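Local coordinates for protein Alpha/beta fold hydrolase (Pseudomonas aeruginosa, PDB 6I8W) that probably hydrolyses ester bonds of membrane phospholipids as a membrane-anchored phospholipase A and bacterial virulence factor, at residues T64-H69 with V92-P97. Sequence-based numbering, arbitrary orientation.
Sequences TLLLIH and VALDLP
A chi1 of 66° sets H69 CG between the backbone N and the carbonyl carbon, and L96 CG stands anti to its carbonyl carbon (chi1 -67°), which brings ring and leucine together. H69 NE2 accepts a hydrogen bond from L96 N at 3.0 Å; the donor is tilted from the ring plane, and the N-H...N angle of 164° is nearly straight. L94 O meets the ring edge in plane, 3.2 Å from H69 CD2, while L96 CD1 lies over a face, 4.2 Å from the centroid, as a CH-pi contact. The same methyl reaches I68 CG2 at 3.7 Å. I68 and L94 end neighbouring parallel strands, 64-68 and 90-94, of the alpha/beta-hydrolase sheet, joined by a beta-alpha-beta connection through helix 79-82; H69 and L96 lie just past those ends. V92 anchors the pairing: its N donates to L65 O and its O accepts from L67 N, both at 2.8 Å. Past L67 and A93, CA atoms 4.7 Å apart, the chains separate, reaching 7.4 Å between H69 CA and D95 CA; one water bridges L67 O, L94 O and H69 N. L66 CD1 packs against V92 CG1 at 3.7 Å, where V119 and F122 of helix 112-125 touch L66 and V92 respectively.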
# COMPACT_ATOMS: atom_id res chain seq x y z
N THR A 64 -14.01 -12.19 0.20
CA THR A 64 -12.75 -11.63 -0.28
C THR A 64 -12.47 -10.29 0.36
O THR A 64 -13.35 -9.42 0.45
CB THR A 64 -12.76 -11.45 -1.82
OG1 THR A 64 -12.81 -12.74 -2.44
CG2 THR A 64 -11.49 -10.72 -2.30
N LEU A 65 -11.24 -10.14 0.86
CA LEU A 65 -10.70 -8.86 1.28
C LEU A 65 -9.65 -8.44 0.26
O LEU A 65 -8.67 -9.15 0.07
CB LEU A 65 -10.03 -8.91 2.66
CG LEU A 65 -10.76 -9.57 3.84
CD1 LEU A 65 -9.85 -9.55 5.08
CD2 LEU A 65 -12.05 -8.84 4.12
N LEU A 66 -9.84 -7.29 -0.36
CA LEU A 66 -8.86 -6.79 -1.33
C LEU A 66 -8.12 -5.60 -0.73
O LEU A 66 -8.72 -4.58 -0.38
CB LEU A 66 -9.56 -6.39 -2.64
CG LEU A 66 -8.68 -5.73 -3.70
CD1 LEU A 66 -7.53 -6.65 -4.09
CD2 LEU A 66 -9.53 -5.40 -4.94
N LEU A 67 -6.80 -5.74 -0.63
CA LEU A 67 -5.97 -4.77 0.08
C LEU A 67 -5.15 -3.96 -0.91
O LEU A 67 -4.48 -4.52 -1.78
CB LEU A 67 -5.03 -5.50 1.07
CG LEU A 67 -5.67 -6.56 1.98
CD1 LEU A 67 -4.61 -7.20 2.89
CD2 LEU A 67 -6.78 -5.95 2.83
N ILE A 68 -5.17 -2.64 -0.75
CA ILE A 68 -4.53 -1.76 -1.74
C ILE A 68 -3.49 -0.86 -1.07
O ILE A 68 -3.82 0.00 -0.26
CB ILE A 68 -5.57 -0.87 -2.46
CG1 ILE A 68 -6.76 -1.72 -2.95
CG2 ILE A 68 -4.92 -0.09 -3.62
CD1 ILE A 68 -7.89 -0.88 -3.57
N HIS A 69 -2.23 -1.05 -1.44
CA HIS A 69 -1.12 -0.30 -0.85
C HIS A 69 -1.10 1.18 -1.29
O HIS A 69 -1.83 1.59 -2.20
CB HIS A 69 0.20 -0.97 -1.26
CG HIS A 69 0.46 -0.87 -2.73
ND1 HIS A 69 0.92 0.29 -3.31
CD2 HIS A 69 0.26 -1.75 -3.74
CE1 HIS A 69 1.03 0.11 -4.62
NE2 HIS A 69 0.64 -1.12 -4.91
N VAL A 92 -6.64 -10.89 -0.84
CA VAL A 92 -5.93 -10.54 -2.08
C VAL A 92 -5.25 -9.18 -1.89
O VAL A 92 -5.87 -8.21 -1.44
CB VAL A 92 -6.88 -10.51 -3.29
CG1 VAL A 92 -6.13 -10.09 -4.59
CG2 VAL A 92 -7.56 -11.86 -3.47
N ALA A 93 -3.96 -9.12 -2.21
CA ALA A 93 -3.24 -7.84 -2.18
C ALA A 93 -2.51 -7.65 -3.51
O ALA A 93 -1.62 -8.44 -3.84
CB ALA A 93 -2.26 -7.81 -1.00
N LEU A 94 -2.89 -6.64 -4.29
CA LEU A 94 -2.24 -6.42 -5.60
C LEU A 94 -1.15 -5.34 -5.54
O LEU A 94 -1.14 -4.48 -4.66
CB LEU A 94 -3.28 -6.03 -6.68
CG LEU A 94 -3.72 -4.55 -6.77
CD1 LEU A 94 -4.57 -4.30 -8.03
CD2 LEU A 94 -4.48 -4.12 -5.51
N ASP A 95 -0.23 -5.42 -6.50
CA ASP A 95 0.64 -4.31 -6.84
C ASP A 95 -0.10 -3.45 -7.84
O ASP A 95 -0.40 -3.90 -8.95
CB ASP A 95 1.97 -4.77 -7.46
CG ASP A 95 2.90 -5.42 -6.44
OD1 ASP A 95 2.76 -5.11 -5.24
OD2 ASP A 95 3.77 -6.20 -6.87
N LEU A 96 -0.39 -2.21 -7.49
CA LEU A 96 -0.98 -1.30 -8.47
C LEU A 96 -0.04 -1.11 -9.65
O LEU A 96 1.18 -1.09 -9.46
CB LEU A 96 -1.29 0.06 -7.83
CG LEU A 96 -2.41 0.03 -6.78
CD1 LEU A 96 -2.37 1.30 -5.95
CD2 LEU A 96 -3.78 -0.13 -7.44
N PRO A 97 -0.59 -1.03 -10.88
CA PRO A 97 0.20 -0.57 -12.02
C PRO A 97 1.01 0.66 -11.65
O PRO A 97 0.49 1.54 -10.94
CB PRO A 97 -0.87 -0.24 -13.08
CG PRO A 97 -1.99 -1.19 -12.75
CD PRO A 97 -1.99 -1.30 -11.25
O HOH W 1 -1.77 -3.93 -2.07